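Local coordinates for protein alpha-acetolactate decarboxylase (Bacillus subtilis subsp. subtilis str. 168, PDB 5XNE) that converts acetolactate into acetoin and carbon dioxide, a decarboxylation step on the pathway from pyruvate to butane-2,3-diol, at residues Y110-D115 / S170-H175. Sequence-based numbering, arbitrary orientation.
Sequences YAIRID and SGYHLH. With ZN (zinc ion), chain D.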
loop_
_atom_site.group_PDB
_atom_site.type_symbol
_atom_site.label_atom_id
_atom_site.label_comp_id
_atom_site.label_asym_id
_atom_site.label_seq_id
_atom_site.Cartn_x
_atom_site.Cartn_y
_atom_site.Cartn_z
ATOM N N TYR B 110 9.358 7.642 -5.345
ATOM C CA TYR B 110 9.984 8.498 -6.359
ATOM C C TYR B 110 9.806 7.920 -7.749
ATOM O O TYR B 110 9.844 6.704 -7.934
ATOM C CB TYR B 110 11.492 8.685 -6.098
ATOM C CG TYR B 110 11.797 9.250 -4.738
ATOM C CD1 TYR B 110 11.971 8.408 -3.649
ATOM C CD2 TYR B 110 11.883 10.621 -4.540
ATOM C CE1 TYR B 110 12.242 8.914 -2.381
ATOM C CE2 TYR B 110 12.149 11.140 -3.276
ATOM C CZ TYR B 110 12.325 10.274 -2.205
ATOM O OH TYR B 110 12.591 10.773 -0.944
ATOM N N ALA B 111 9.623 8.798 -8.723
ATOM C CA ALA B 111 9.783 8.412 -10.114
ATOM C C ALA B 111 11.176 8.852 -10.519
ATOM O O ALA B 111 11.665 9.901 -10.069
ATOM C CB ALA B 111 8.738 9.053 -10.998
ATOM N N ILE B 112 11.829 8.055 -11.349
ATOM C CA ILE B 112 13.190 8.380 -11.745
ATOM C C ILE B 112 13.413 8.095 -13.219
ATOM O O ILE B 112 12.937 7.099 -13.768
ATOM C CB ILE B 112 14.212 7.616 -10.882
ATOM C CG1 ILE B 112 15.652 7.990 -11.265
ATOM C CG2 ILE B 112 14.024 6.138 -11.027
ATOM C CD1 ILE B 112 16.681 7.433 -10.294
ATOM N N ARG B 113 14.163 8.997 -13.852
ATOM C CA ARG B 113 14.438 8.935 -15.269
ATOM C C ARG B 113 15.905 9.233 -15.528
ATOM O O ARG B 113 16.460 10.182 -14.975
ATOM C CB ARG B 113 13.552 9.929 -16.008
ATOM C CG ARG B 113 13.718 9.948 -17.485
ATOM C CD ARG B 113 12.756 10.956 -18.063
ATOM N NE ARG B 113 13.026 11.164 -19.468
ATOM C CZ ARG B 113 12.209 11.810 -20.285
ATOM N NH1 ARG B 113 11.050 12.277 -19.826
ATOM N NH2 ARG B 113 12.548 11.965 -21.557
ATOM N N ILE B 114 16.508 8.395 -16.355
ATOM C CA ILE B 114 17.891 8.534 -16.781
ATOM C C ILE B 114 17.880 8.713 -18.292
ATOM O O ILE B 114 17.442 7.811 -19.003
ATOM C CB ILE B 114 18.729 7.281 -16.460
ATOM C CG1 ILE B 114 19.101 7.138 -14.989
ATOM C CG2 ILE B 114 19.975 7.315 -17.221
ATOM C CD1 ILE B 114 20.019 5.944 -14.782
ATOM N N ASP B 115 18.357 9.848 -18.792
ATOM C CA ASP B 115 18.415 10.059 -20.233
ATOM C C ASP B 115 19.855 10.230 -20.670
ATOM O O ASP B 115 20.550 11.109 -20.178
ATOM C CB ASP B 115 17.611 11.284 -20.650
ATOM C CG ASP B 115 16.152 11.172 -20.278
ATOM O OD1 ASP B 115 15.405 10.478 -20.995
ATOM O OD2 ASP B 115 15.759 11.785 -19.268
ATOM N N SER B 170 9.719 -3.271 -4.100
ATOM C CA SER B 170 10.573 -2.478 -3.218
ATOM C C SER B 170 11.915 -2.157 -3.877
ATOM O O SER B 170 12.499 -3.005 -4.562
ATOM C CB SER B 170 10.812 -3.230 -1.900
ATOM O OG SER B 170 11.682 -2.506 -1.060
ATOM N N GLY B 171 12.405 -0.944 -3.647
ATOM C CA GLY B 171 13.662 -0.516 -4.237
ATOM C C GLY B 171 13.463 0.013 -5.648
ATOM O O GLY B 171 12.407 0.569 -5.965
ATOM N N TYR B 172 14.486 -0.135 -6.487
ATOM C CA TYR B 172 14.408 0.340 -7.863
ATOM C C TYR B 172 13.691 -0.651 -8.751
ATOM O O TYR B 172 13.980 -1.852 -8.730
ATOM C CB TYR B 172 15.804 0.597 -8.443
ATOM C CG TYR B 172 16.556 1.736 -7.800
ATOM C CD1 TYR B 172 16.404 3.041 -8.259
ATOM C CD2 TYR B 172 17.436 1.506 -6.748
ATOM C CE1 TYR B 172 17.104 4.087 -7.676
ATOM C CE2 TYR B 172 18.136 2.543 -6.155
ATOM C CZ TYR B 172 17.966 3.828 -6.626
ATOM O OH TYR B 172 18.668 4.856 -6.038
ATOM N N HIS B 173 12.764 -0.139 -9.548
ATOM C CA HIS B 173 12.129 -0.933 -10.582
ATOM C C HIS B 173 12.172 -0.088 -11.854
ATOM O O HIS B 173 11.512 0.938 -11.941
ATOM C CB HIS B 173 10.695 -1.299 -10.175
ATOM C CG HIS B 173 9.969 -2.140 -11.180
ATOM N ND1 HIS B 173 8.647 -2.484 -11.030
ATOM C CD2 HIS B 173 10.383 -2.707 -12.337
ATOM C CE1 HIS B 173 8.272 -3.238 -12.053
ATOM N NE2 HIS B 173 9.304 -3.378 -12.867
ATOM N N LEU B 174 12.981 -0.518 -12.812
ATOM C CA LEU B 174 13.324 0.318 -13.962
ATOM C C LEU B 174 13.123 -0.426 -15.273
ATOM O O LEU B 174 13.452 -1.615 -15.376
ATOM C CB LEU B 174 14.787 0.787 -13.867
ATOM C CG LEU B 174 15.202 1.444 -12.552
ATOM C CD1 LEU B 174 16.722 1.591 -12.516
ATOM C CD2 LEU B 174 14.527 2.785 -12.370
ATOM N N HIS B 175 12.590 0.286 -16.261
ATOM C CA HIS B 175 12.507 -0.218 -17.627
ATOM C C HIS B 175 13.370 0.660 -18.539
ATOM O O HIS B 175 13.784 1.739 -18.136
ATOM C CB HIS B 175 11.056 -0.251 -18.114
ATOM C CG HIS B 175 10.223 -1.330 -17.486
ATOM N ND1 HIS B 175 8.957 -1.639 -17.922
ATOM C CD2 HIS B 175 10.482 -2.172 -16.451
ATOM C CE1 HIS B 175 8.463 -2.626 -17.190
ATOM N NE2 HIS B 175 9.367 -2.966 -16.290
HETATM ZN ZN ZN D . 9.142 -4.584 -14.759
HETATM O O HOH W 1 8.266 -6.369 -13.567
HETATM O O HOH W 2 6.916 -4.390 -14.742
HETATM O O HOH W 3 8.478 -6.225 -16.220
#
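Ile112 and Leu174 meet across two strands that share no backbone hydrogen bond. Strand 151-160 lies between them and pairs antiparallel with both. The CA atoms of Ile112 and Leu174 are 8.4 Å apart, and their side chains converge on the same side of the strands. On strand 109-115 the contact rests on Ile112. Its CB points toward segment 170-175 and splits into two branches. The methyl CG2 meets Leu174 CD2 at 3.6 Å, the closest approach between the segments. The longer branch leaves through CG1, which lies anti to the backbone N (chi1 -178°). CD1 continues this extended line and reaches the edge of the Tyr172 ring near its plane, 4.3 Å from CE1. One branch thus serves Leu174 and the other Tyr172. The contact is small and wholly apolar. Phe95 of helix 92-100 also packs on Ile112, and the same helix receives the Tyr172 hydroxyl through a hydrogen bond with the carbonyl of Glu96. On strand 109-115, the CB of Arg113 points away from segment 170-175. Its NE and NH2 both donate to Asp115 OD1, NE at 2.9 Å and nearly in the guanidinium plane. Leu174 sits between two metal ligands. While it turns toward Ile112, His173 and His175 hold the zinc ion through NE2, each at 2.2 Å. His186 and three waters complete the site. His175 ND1 is hydrogen-bonded to the carbonyl of Leu45; together with the zinc bond this should fix the rotation of its ring. One strand therefore supplies both a buried apolar residue and the His-X-His pair of the three-histidine zinc site of acetolactate decarboxylase.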